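Local coordinates for protein methyltransferase 1 (Methanosarcina barkeri, PDB 2I2X) that catalyses transfer of the methyl group of methanol to the cob(I)amide carried by its partner corrinoid protein, a zinc-dependent step of methanogenesis, at residues Ile129-Glu134 with Glu164-Lys169; Arg133-Leu138 with Val453-Asn458; Lys169-Tyr174 with Leu184-Gly189; Arg178-Gly183 with Thr445-Glu450. One frame throughout, in Å; residues are numbered along the deposited sequence.

Contacts 1 and 3 are buried, while contacts 2 and 4 lie farther out and are only partly buried. Contact 1 sits nearest the metals and joins two loops that follow neighbouring barrel strands; its chemistry is a long ion pair with a methionine beside it. Contact 2 starts from the same loop and ties it to the C-terminal tail through two hydrogen bonds of an asparagine side chain and a lysine over an aromatic ring. Contact 3 shares Lys169 with contact 1 but is apolar helix packing. Contact 4 uses the same helix 181-210 as contact 3, nearer its start, and relies on a carboxylate-phenol hydrogen bond. Phe454 and Tyr447 pack together, joining contacts 2 and 4.

Contact 1: Ile129-Glu134 with Glu164-Lys169; sequences IRENRE and ESMGGK. With ZN (zinc ion), chain Q; K (potassium ion), chain S.
Glu131 meets two side chains of segment 164-169, Lys169 and Met166, and crosses each at about a right angle. Its extended chain (CG anti to the backbone N, chi1 176°) carries the carboxylate across, where Lys169 NZ lies 3.6 Å from Glu131 OE1 and equally far from OE2, a long salt bridge. Water 1 fills in between them, donating to Glu131 OE2 at 2.7 Å and accepting a weak bond from Lys169 NZ. Methionine suits the space alongside because its flexible end can bend at chi3 (-58°). Met166 SD comes 3.7 Å from Glu131 OE1, and its CE lies 3.7 Å from Arg130 O, against Glu131 CB as well. The Arg130 guanidinium turns an edge toward Met166 N but is paired with Asp195 and Asp128, and Asp128 also accepts from Met166 N. Gly168, at positive phi, is the third residue of the type II turn Met166-Lys169 and takes the N-cap position of helix 169-176. At the far end of segment 164-169 Glu164 bridges two metals: OE1 binds zinc at 2.1 Å, alongside Cys220 and Cys269, and OE2 binds potassium at 2.4 Å. Lys169 lines the corrinoid pocket, and Glu131 OE2 has a stronger partner in Arg159 of a neighbouring subunit. Set between these two cations, Glu131 probably stays ionised, and offers Lys169 only a weak, partly water-mediated hold beside the corrinoid.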
# COMPACT_ATOMS: atom_id res chain seq x y z
N ILE A 129 -2.95 -9.17 -27.66
CA ILE A 129 -3.29 -8.15 -28.63
C ILE A 129 -4.20 -8.65 -29.78
O ILE A 129 -4.58 -7.87 -30.65
CB ILE A 129 -2.01 -7.52 -29.22
CG1 ILE A 129 -1.14 -8.59 -29.92
CG2 ILE A 129 -1.23 -6.84 -28.16
CD1 ILE A 129 -0.01 -8.02 -30.79
N ARG A 130 -4.56 -9.94 -29.77
CA ARG A 130 -5.35 -10.55 -30.86
C ARG A 130 -6.83 -10.12 -30.86
O ARG A 130 -7.74 -10.94 -30.73
CB ARG A 130 -5.24 -12.08 -30.80
CG ARG A 130 -3.81 -12.62 -30.87
CD ARG A 130 -3.74 -14.11 -30.53
NE ARG A 130 -4.32 -14.40 -29.21
CZ ARG A 130 -4.88 -15.55 -28.86
NH1 ARG A 130 -4.97 -16.58 -29.72
NH2 ARG A 130 -5.38 -15.67 -27.63
N GLU A 131 -7.05 -8.81 -31.00
CA GLU A 131 -8.38 -8.21 -30.96
C GLU A 131 -8.39 -6.83 -31.66
O GLU A 131 -7.37 -6.14 -31.67
CB GLU A 131 -8.82 -8.08 -29.50
CG GLU A 131 -10.13 -7.38 -29.32
CD GLU A 131 -10.72 -7.55 -27.95
OE1 GLU A 131 -10.06 -7.14 -26.96
OE2 GLU A 131 -11.86 -8.06 -27.85
N ASN A 132 -9.50 -6.46 -32.29
CA ASN A 132 -9.72 -5.09 -32.76
C ASN A 132 -10.95 -4.55 -32.11
O ASN A 132 -11.54 -5.24 -31.28
CB ASN A 132 -9.81 -4.96 -34.29
CG ASN A 132 -10.88 -5.86 -34.93
OD1 ASN A 132 -10.59 -6.58 -35.89
ND2 ASN A 132 -12.11 -5.83 -34.40
N ARG A 133 -11.33 -3.34 -32.49
CA ARG A 133 -12.50 -2.66 -31.94
C ARG A 133 -13.81 -3.48 -31.98
O ARG A 133 -14.57 -3.46 -31.03
CB ARG A 133 -12.64 -1.29 -32.62
CG ARG A 133 -14.04 -0.66 -32.61
CD ARG A 133 -13.89 0.85 -32.53
NE ARG A 133 -15.01 1.65 -33.04
CZ ARG A 133 -16.22 1.73 -32.49
NH1 ARG A 133 -16.55 1.02 -31.41
NH2 ARG A 133 -17.12 2.53 -33.04
N GLU A 134 -14.07 -4.21 -33.07
CA GLU A 134 -15.32 -4.98 -33.15
C GLU A 134 -15.25 -6.42 -32.61
O GLU A 134 -16.17 -6.85 -31.94
CB GLU A 134 -15.99 -4.92 -34.54
CG GLU A 134 -15.08 -4.67 -35.76
CD GLU A 134 -14.62 -3.20 -35.90
OE1 GLU A 134 -13.45 -2.98 -36.30
OE2 GLU A 134 -15.43 -2.28 -35.61
N GLU A 164 -2.13 -13.00 -20.17
CA GLU A 164 -3.49 -13.22 -19.70
C GLU A 164 -4.38 -13.33 -20.94
O GLU A 164 -4.83 -12.31 -21.47
CB GLU A 164 -3.96 -12.03 -18.87
CG GLU A 164 -2.87 -11.42 -18.08
CD GLU A 164 -3.33 -10.93 -16.73
OE1 GLU A 164 -4.53 -10.94 -16.45
OE2 GLU A 164 -2.48 -10.50 -15.93
N SER A 165 -4.60 -14.54 -21.42
CA SER A 165 -5.23 -14.70 -22.74
C SER A 165 -6.76 -14.62 -22.75
O SER A 165 -7.40 -14.85 -21.74
CB SER A 165 -4.69 -15.92 -23.48
OG SER A 165 -4.90 -17.12 -22.78
N MET A 166 -7.33 -14.29 -23.91
CA MET A 166 -8.72 -13.89 -24.02
C MET A 166 -9.66 -14.95 -24.63
O MET A 166 -10.86 -14.69 -24.87
CB MET A 166 -8.81 -12.62 -24.87
CG MET A 166 -8.10 -11.38 -24.36
SD MET A 166 -8.22 -10.01 -25.59
CE MET A 166 -7.46 -10.71 -27.07
N GLY A 167 -9.16 -16.16 -24.88
CA GLY A 167 -10.04 -17.22 -25.42
C GLY A 167 -11.35 -17.35 -24.65
O GLY A 167 -11.36 -17.57 -23.44
N GLY A 168 -12.47 -17.22 -25.35
CA GLY A 168 -13.78 -17.39 -24.73
C GLY A 168 -14.32 -16.16 -24.01
O GLY A 168 -15.42 -16.19 -23.43
N LYS A 169 -13.56 -15.07 -24.03
CA LYS A 169 -13.95 -13.84 -23.35
C LYS A 169 -15.33 -13.30 -23.79
O LYS A 169 -16.15 -12.90 -22.95
CB LYS A 169 -12.83 -12.80 -23.54
CG LYS A 169 -13.11 -11.40 -23.08
CD LYS A 169 -11.82 -10.57 -23.06
CE LYS A 169 -11.59 -9.79 -24.33
NZ LYS A 169 -12.08 -8.40 -24.23
ZN ZN Q . -5.00 -10.60 -14.41
K K S . -2.96 -8.58 -14.53
O HOH W 1 -14.13 -9.05 -26.68

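Contact 2: Arg133-Leu138 with Val453-Asn458; sequences REFLQL and VFKPEN
The shortest direct polar bond between the segments runs from Leu138 N to Asn458 OD1, 2.8 Å, the donor standing above the plane of the side-chain carbonyl. Asn458 ND2 donates to Leu136 O at 3.0 Å; the bond is fairly straight (160°) and Leu136 O lies near the amide plane of Asn458, although ND2 meets it from above the backbone carbonyl plane. Asparagine suits the place because one flat group both donates and accepts, engaging the C=O and N-H of two residues spaced two apart and holding the amide against rotation. Leu138 packs across Asn458 at about a right angle, its CD1 3.9 Å from Asn458 CB. With Asn458 replaced by an alanine, Leu136 O and Leu138 N would probably lose these mates and the loop backbone could drift from the tail. Farther out, Phe135 lies between Glu134 CB on one face and Lys455 on the other. Lys455 CE sits 3.5 Å from the centroid of the Phe135 ring in a CH-pi contact, while Lys455 NZ, 4.3 Å from that centroid, makes an off-centre cation-pi interaction; a bend at chi2 (-60°) helps bring CE over the face. Water 2 links the backbones, accepting from Leu136 N and donating to Val453 O at 2.7 Å, and Val453 CG1 rests on Glu134 O. The Asn458 side-chain amide thus bridges the backbone of Leu136 and Leu138, joining the loop after strand 119-126 of the TIM barrel to the C-terminal tail.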
# COMPACT_ATOMS: atom_id res chain seq x y z
N ARG A 133 -11.33 -3.34 -32.49
CA ARG A 133 -12.50 -2.66 -31.94
C ARG A 133 -13.81 -3.48 -31.98
O ARG A 133 -14.57 -3.46 -31.03
CB ARG A 133 -12.64 -1.29 -32.62
CG ARG A 133 -14.04 -0.66 -32.61
CD ARG A 133 -13.89 0.85 -32.53
NE ARG A 133 -15.01 1.65 -33.04
CZ ARG A 133 -16.22 1.73 -32.49
NH1 ARG A 133 -16.55 1.02 -31.41
NH2 ARG A 133 -17.12 2.53 -33.04
N GLU A 134 -14.07 -4.21 -33.07
CA GLU A 134 -15.32 -4.98 -33.15
C GLU A 134 -15.25 -6.42 -32.61
O GLU A 134 -16.17 -6.85 -31.94
CB GLU A 134 -15.99 -4.92 -34.54
CG GLU A 134 -15.08 -4.67 -35.76
CD GLU A 134 -14.62 -3.20 -35.90
OE1 GLU A 134 -13.45 -2.98 -36.30
OE2 GLU A 134 -15.43 -2.28 -35.61
N PHE A 135 -14.18 -7.16 -32.91
CA PHE A 135 -14.08 -8.54 -32.42
C PHE A 135 -12.70 -9.11 -32.15
O PHE A 135 -11.66 -8.55 -32.55
CB PHE A 135 -14.84 -9.57 -33.28
CG PHE A 135 -15.40 -9.06 -34.56
CD1 PHE A 135 -14.59 -8.88 -35.67
CD2 PHE A 135 -16.78 -8.81 -34.67
CE1 PHE A 135 -15.13 -8.42 -36.88
CE2 PHE A 135 -17.34 -8.36 -35.85
CZ PHE A 135 -16.51 -8.16 -36.97
N LEU A 136 -12.72 -10.27 -31.48
CA LEU A 136 -11.54 -11.07 -31.26
C LEU A 136 -11.04 -11.49 -32.62
O LEU A 136 -11.83 -11.68 -33.55
CB LEU A 136 -11.86 -12.30 -30.41
CG LEU A 136 -12.22 -12.09 -28.93
CD1 LEU A 136 -12.54 -13.42 -28.23
CD2 LEU A 136 -11.11 -11.34 -28.18
N GLN A 137 -9.73 -11.63 -32.71
CA GLN A 137 -9.04 -12.07 -33.90
C GLN A 137 -7.91 -12.98 -33.48
O GLN A 137 -6.73 -12.71 -33.72
CB GLN A 137 -8.53 -10.87 -34.66
CG GLN A 137 -9.65 -10.08 -35.32
CD GLN A 137 -9.14 -9.22 -36.45
OE1 GLN A 137 -9.43 -9.49 -37.62
NE2 GLN A 137 -8.34 -8.18 -36.10
N LEU A 138 -8.29 -14.08 -32.86
CA LEU A 138 -7.36 -14.94 -32.16
C LEU A 138 -6.37 -15.63 -33.07
O LEU A 138 -5.31 -16.06 -32.63
CB LEU A 138 -8.11 -15.98 -31.34
CG LEU A 138 -9.08 -15.49 -30.26
CD1 LEU A 138 -9.63 -16.71 -29.53
CD2 LEU A 138 -8.41 -14.52 -29.28
N VAL A 453 -20.99 -10.80 -31.72
CA VAL A 453 -19.54 -10.63 -31.81
C VAL A 453 -18.77 -11.96 -31.82
O VAL A 453 -17.56 -11.94 -32.04
CB VAL A 453 -18.94 -9.69 -30.68
CG1 VAL A 453 -19.38 -8.21 -30.86
CG2 VAL A 453 -19.29 -10.19 -29.29
N PHE A 454 -19.47 -13.08 -31.58
CA PHE A 454 -18.87 -14.42 -31.52
C PHE A 454 -18.46 -14.89 -32.91
O PHE A 454 -19.29 -15.00 -33.80
CB PHE A 454 -19.85 -15.41 -30.83
CG PHE A 454 -19.40 -16.88 -30.82
CD1 PHE A 454 -18.11 -17.25 -30.46
CD2 PHE A 454 -20.30 -17.90 -31.11
CE1 PHE A 454 -17.72 -18.59 -30.44
CE2 PHE A 454 -19.91 -19.24 -31.09
CZ PHE A 454 -18.62 -19.59 -30.76
N LYS A 455 -17.17 -15.14 -33.11
CA LYS A 455 -16.68 -15.57 -34.41
C LYS A 455 -16.11 -16.96 -34.24
O LYS A 455 -14.99 -17.11 -33.74
CB LYS A 455 -15.59 -14.65 -34.96
CG LYS A 455 -16.02 -13.20 -35.23
CD LYS A 455 -17.14 -13.13 -36.23
CE LYS A 455 -17.50 -11.70 -36.55
NZ LYS A 455 -18.97 -11.55 -36.86
N PRO A 456 -16.87 -17.98 -34.65
CA PRO A 456 -16.44 -19.37 -34.49
C PRO A 456 -15.06 -19.68 -35.10
O PRO A 456 -14.36 -20.59 -34.63
CB PRO A 456 -17.56 -20.16 -35.18
CG PRO A 456 -18.76 -19.28 -35.00
CD PRO A 456 -18.22 -17.90 -35.24
N GLU A 457 -14.65 -18.93 -36.11
CA GLU A 457 -13.34 -19.21 -36.68
C GLU A 457 -12.18 -18.93 -35.71
O GLU A 457 -11.09 -19.49 -35.86
CB GLU A 457 -13.14 -18.53 -38.04
CG GLU A 457 -13.05 -17.01 -38.04
CD GLU A 457 -14.40 -16.28 -38.19
OE1 GLU A 457 -15.48 -16.87 -37.88
OE2 GLU A 457 -14.37 -15.09 -38.60
N ASN A 458 -12.41 -18.06 -34.72
CA ASN A 458 -11.42 -17.81 -33.68
C ASN A 458 -11.00 -19.10 -32.96
O ASN A 458 -9.92 -19.18 -32.39
CB ASN A 458 -11.95 -16.77 -32.69
CG ASN A 458 -11.77 -15.35 -33.18
OD1 ASN A 458 -10.76 -15.02 -33.82
ND2 ASN A 458 -12.74 -14.47 -32.88
O HOH W 2 -15.44 -11.21 -30.46

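Contact 3: Lys169-Tyr174 with Leu184-Gly189; sequences KEVFDY and LLYSIG
With CG anti to its N (chi1 165°), Phe172 directs its ring toward Leu184 and Ile188, while Ser187 tucks OG between its own N and carbonyl carbon (chi1 49°), near Phe172 CB. Ser187 OG lies at the edge of the phenylalanine ring, 3.6 Å from Phe172 CB, while the hydroxyl itself is satisfied by Gly183 O one turn back. Serine suits this point because it is small: its CB comes within 3.4 Å of Phe172 N, so backbone and side chain meet directly. The two helices run nearly antiparallel, their segments crossing at -152° with axes 8.1 Å apart. They form a helical hairpin in the barrel connection between strands 160-163 and 213-216, and helix 169-176 supplies Lys169 and Asp173 to the corrinoid pocket. On the Phe172 side of Ser187, Phe172 CD1 is 3.9 Å from Leu184 CD1 and 4.1 Å from Ile188 CD1; both methyls come in obliquely, and residues of helix 220-230 also touch the ring. On the other flank Val171 CB lies 4.0 Å from Ser187 CB, and Val171 CG1 approaches the edge of the Tyr186 ring at CD2, 4.4 Å away.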
# COMPACT_ATOMS: atom_id res chain seq x y z
N LYS A 169 -13.56 -15.07 -24.03
CA LYS A 169 -13.95 -13.84 -23.35
C LYS A 169 -15.33 -13.30 -23.79
O LYS A 169 -16.15 -12.90 -22.95
CB LYS A 169 -12.83 -12.80 -23.54
CG LYS A 169 -13.11 -11.40 -23.08
CD LYS A 169 -11.82 -10.57 -23.06
CE LYS A 169 -11.59 -9.79 -24.33
NZ LYS A 169 -12.08 -8.40 -24.23
N GLU A 170 -15.58 -13.30 -25.10
CA GLU A 170 -16.80 -12.71 -25.66
C GLU A 170 -18.07 -13.45 -25.22
O GLU A 170 -19.08 -12.83 -24.89
CB GLU A 170 -16.70 -12.58 -27.20
CG GLU A 170 -16.94 -13.87 -28.06
CD GLU A 170 -15.91 -15.01 -27.84
OE1 GLU A 170 -15.85 -15.56 -26.71
OE2 GLU A 170 -15.21 -15.39 -28.80
N VAL A 171 -18.03 -14.78 -25.20
CA VAL A 171 -19.18 -15.54 -24.75
C VAL A 171 -19.33 -15.51 -23.23
O VAL A 171 -20.46 -15.49 -22.72
CB VAL A 171 -19.19 -17.00 -25.29
CG1 VAL A 171 -20.43 -17.74 -24.80
CG2 VAL A 171 -19.17 -16.97 -26.81
N PHE A 172 -18.20 -15.50 -22.51
CA PHE A 172 -18.21 -15.31 -21.06
C PHE A 172 -18.90 -14.01 -20.64
O PHE A 172 -19.74 -14.00 -19.73
CB PHE A 172 -16.80 -15.37 -20.44
CG PHE A 172 -16.75 -14.84 -19.02
CD1 PHE A 172 -17.00 -15.69 -17.95
CD2 PHE A 172 -16.56 -13.48 -18.78
CE1 PHE A 172 -17.03 -15.22 -16.67
CE2 PHE A 172 -16.60 -12.99 -17.48
CZ PHE A 172 -16.83 -13.87 -16.42
N ASP A 173 -18.53 -12.90 -21.28
CA ASP A 173 -19.07 -11.58 -20.92
C ASP A 173 -20.58 -11.52 -21.05
O ASP A 173 -21.26 -10.89 -20.22
CB ASP A 173 -18.47 -10.50 -21.79
CG ASP A 173 -17.06 -10.12 -21.36
OD1 ASP A 173 -16.66 -10.36 -20.19
OD2 ASP A 173 -16.35 -9.56 -22.22
N TYR A 174 -21.09 -12.14 -22.13
CA TYR A 174 -22.51 -12.34 -22.33
C TYR A 174 -23.11 -13.26 -21.26
O TYR A 174 -24.06 -12.87 -20.59
CB TYR A 174 -22.79 -12.88 -23.76
CG TYR A 174 -24.23 -13.26 -24.03
CD1 TYR A 174 -24.64 -14.59 -23.89
CD2 TYR A 174 -25.19 -12.30 -24.40
CE1 TYR A 174 -25.96 -14.97 -24.12
CE2 TYR A 174 -26.53 -12.66 -24.65
CZ TYR A 174 -26.91 -14.00 -24.51
OH TYR A 174 -28.21 -14.43 -24.74
N LEU A 184 -21.05 -20.26 -19.23
CA LEU A 184 -19.81 -20.29 -18.46
C LEU A 184 -18.96 -21.51 -18.80
O LEU A 184 -17.77 -21.35 -19.11
CB LEU A 184 -20.10 -20.21 -16.96
CG LEU A 184 -20.17 -18.89 -16.17
CD1 LEU A 184 -20.27 -17.60 -17.00
CD2 LEU A 184 -21.30 -18.97 -15.14
N LEU A 185 -19.56 -22.70 -18.72
CA LEU A 185 -18.89 -23.97 -19.10
C LEU A 185 -18.29 -23.95 -20.50
O LEU A 185 -17.16 -24.42 -20.73
CB LEU A 185 -19.85 -25.14 -18.99
CG LEU A 185 -19.35 -26.51 -18.48
CD1 LEU A 185 -20.29 -27.60 -18.85
CD2 LEU A 185 -17.95 -26.86 -18.94
N TYR A 186 -19.03 -23.38 -21.44
CA TYR A 186 -18.60 -23.39 -22.81
C TYR A 186 -17.48 -22.39 -23.02
O TYR A 186 -16.42 -22.75 -23.56
CB TYR A 186 -19.80 -23.13 -23.73
CG TYR A 186 -19.50 -23.08 -25.20
CD1 TYR A 186 -19.03 -24.21 -25.89
CD2 TYR A 186 -19.75 -21.92 -25.95
CE1 TYR A 186 -18.81 -24.17 -27.29
CE2 TYR A 186 -19.51 -21.86 -27.35
CZ TYR A 186 -19.05 -22.99 -27.99
OH TYR A 186 -18.81 -22.93 -29.33
N SER A 187 -17.71 -21.14 -22.62
CA SER A 187 -16.70 -20.07 -22.78
C SER A 187 -15.38 -20.38 -22.13
O SER A 187 -14.33 -20.29 -22.76
CB SER A 187 -17.20 -18.71 -22.25
OG SER A 187 -17.76 -18.85 -20.97
N ILE A 188 -15.43 -20.80 -20.88
CA ILE A 188 -14.20 -21.02 -20.12
C ILE A 188 -13.63 -22.41 -20.39
O ILE A 188 -12.49 -22.58 -20.83
CB ILE A 188 -14.43 -20.82 -18.57
CG1 ILE A 188 -15.10 -19.46 -18.27
CG2 ILE A 188 -13.15 -21.03 -17.82
CD1 ILE A 188 -15.58 -19.33 -16.83
N GLY A 189 -14.44 -23.41 -20.09
CA GLY A 189 -14.01 -24.81 -20.25
C GLY A 189 -13.70 -25.20 -21.69
O GLY A 189 -12.69 -25.82 -21.95

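Contact 4: Arg178-Gly183 with Thr445-Glu450; sequences RNDIPG and TKYKSE
The one direct hydrogen bond across the contact is from Tyr447 OH to Asp180 OD2, 2.6 Å. Carboxylate and phenol come from opposite directions, their planes 35° apart; OD2 lies in the ring plane at its edge and is met on its syn side, 30° out of the carboxylate plane. The other oxygen, Asp180 OD1, accepts from Gly183 N at 3.0 Å, from above the carboxylate plane, so both oxygens are engaged. This is the N-cap of helix 181-210, and through it the start of that helix is joined to the last turns of helix 436-450. Aspartate suits the position since its short chain, with CG anti to N (chi1 -176°), can reach the helix N-H and the phenol together. Were Asp180 an alanine, both Gly183 N and Tyr447 OH would be likely to lose their acceptor. Among water and charge contacts, water 3 donates to Asp180 OD2 at 2.9 Å and weakly to Glu450 OE1, which also accepts from Tyr174 OH. Lys446 NZ pairs with Glu450 OE2 of its own helix at 3.1 Å. As for packing, Lys446 CG lies over one face of the Tyr447 ring, and a side chain on Gly183 would collide with the Tyr447 hydroxyl.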
# COMPACT_ATOMS: atom_id res chain seq x y z
N ARG A 178 -25.96 -13.09 -17.13
CA ARG A 178 -27.25 -13.76 -17.31
C ARG A 178 -27.45 -15.04 -16.55
O ARG A 178 -28.42 -15.74 -16.79
CB ARG A 178 -27.53 -13.99 -18.81
CG ARG A 178 -27.50 -12.69 -19.60
CD ARG A 178 -27.62 -12.79 -21.12
NE ARG A 178 -27.91 -11.43 -21.61
CZ ARG A 178 -26.99 -10.47 -21.76
NH1 ARG A 178 -25.70 -10.69 -21.53
NH2 ARG A 178 -27.38 -9.27 -22.17
N ASN A 179 -26.56 -15.35 -15.61
CA ASN A 179 -26.64 -16.64 -14.90
C ASN A 179 -26.72 -17.81 -15.87
O ASN A 179 -27.35 -18.83 -15.60
CB ASN A 179 -27.80 -16.65 -13.91
CG ASN A 179 -27.59 -15.65 -12.74
OD1 ASN A 179 -26.47 -15.21 -12.46
ND2 ASN A 179 -28.67 -15.31 -12.06
N ASP A 180 -26.06 -17.65 -17.02
CA ASP A 180 -26.00 -18.69 -18.01
C ASP A 180 -24.82 -19.61 -17.67
O ASP A 180 -23.69 -19.44 -18.16
CB ASP A 180 -25.91 -18.10 -19.43
CG ASP A 180 -25.96 -19.16 -20.51
OD1 ASP A 180 -25.95 -20.38 -20.18
OD2 ASP A 180 -26.00 -18.78 -21.71
N ILE A 181 -25.09 -20.56 -16.78
CA ILE A 181 -24.07 -21.49 -16.32
C ILE A 181 -23.44 -22.34 -17.44
O ILE A 181 -22.20 -22.41 -17.55
CB ILE A 181 -24.61 -22.37 -15.22
CG1 ILE A 181 -25.21 -21.52 -14.10
CG2 ILE A 181 -23.52 -23.27 -14.73
CD1 ILE A 181 -24.37 -20.32 -13.63
N PRO A 182 -24.28 -22.98 -18.30
CA PRO A 182 -23.74 -23.65 -19.48
C PRO A 182 -22.84 -22.75 -20.34
O PRO A 182 -21.82 -23.20 -20.86
CB PRO A 182 -25.01 -24.04 -20.26
CG PRO A 182 -26.04 -24.24 -19.19
CD PRO A 182 -25.75 -23.12 -18.23
N GLY A 183 -23.22 -21.48 -20.50
CA GLY A 183 -22.39 -20.53 -21.24
C GLY A 183 -21.03 -20.36 -20.56
O GLY A 183 -19.98 -20.35 -21.22
N THR A 445 -24.34 -23.31 -32.01
CA THR A 445 -25.47 -22.68 -32.65
C THR A 445 -26.17 -21.69 -31.72
O THR A 445 -26.54 -20.60 -32.14
CB THR A 445 -26.46 -23.69 -33.37
OG1 THR A 445 -27.63 -23.89 -32.58
CG2 THR A 445 -25.78 -25.04 -33.69
N LYS A 446 -26.34 -22.05 -30.45
CA LYS A 446 -26.88 -21.08 -29.47
C LYS A 446 -26.11 -19.73 -29.40
O LYS A 446 -26.73 -18.69 -29.52
CB LYS A 446 -27.06 -21.71 -28.09
CG LYS A 446 -27.49 -20.75 -26.98
CD LYS A 446 -27.52 -21.49 -25.63
CE LYS A 446 -27.95 -20.58 -24.50
NZ LYS A 446 -29.39 -20.31 -24.51
N TYR A 447 -24.79 -19.75 -29.23
CA TYR A 447 -24.01 -18.48 -29.16
C TYR A 447 -23.78 -17.75 -30.49
O TYR A 447 -23.63 -16.52 -30.52
CB TYR A 447 -22.76 -18.60 -28.26
CG TYR A 447 -23.22 -19.08 -26.91
CD1 TYR A 447 -23.99 -18.26 -26.08
CD2 TYR A 447 -22.99 -20.39 -26.50
CE1 TYR A 447 -24.48 -18.71 -24.89
CE2 TYR A 447 -23.49 -20.86 -25.31
CZ TYR A 447 -24.23 -20.01 -24.50
OH TYR A 447 -24.73 -20.47 -23.28
N LYS A 448 -23.81 -18.48 -31.60
CA LYS A 448 -23.86 -17.84 -32.91
C LYS A 448 -25.09 -16.92 -33.02
O LYS A 448 -25.00 -15.78 -33.45
CB LYS A 448 -23.91 -18.87 -34.00
CG LYS A 448 -22.56 -19.25 -34.57
CD LYS A 448 -22.76 -20.44 -35.51
CE LYS A 448 -22.29 -20.13 -36.93
NZ LYS A 448 -21.60 -21.34 -37.51
N SER A 449 -26.23 -17.43 -32.58
CA SER A 449 -27.47 -16.69 -32.66
C SER A 449 -27.54 -15.60 -31.58
O SER A 449 -27.89 -14.45 -31.87
CB SER A 449 -28.65 -17.68 -32.58
OG SER A 449 -29.87 -17.03 -32.30
N GLU A 450 -27.16 -15.93 -30.34
CA GLU A 450 -27.30 -14.98 -29.22
C GLU A 450 -26.23 -13.91 -29.08
O GLU A 450 -26.49 -12.87 -28.50
CB GLU A 450 -27.49 -15.71 -27.89
CG GLU A 450 -28.74 -16.59 -27.89
CD GLU A 450 -29.10 -17.10 -26.52
OE1 GLU A 450 -28.50 -16.66 -25.50
OE2 GLU A 450 -30.02 -17.96 -26.45
O HOH W 3 -28.53 -17.54 -22.20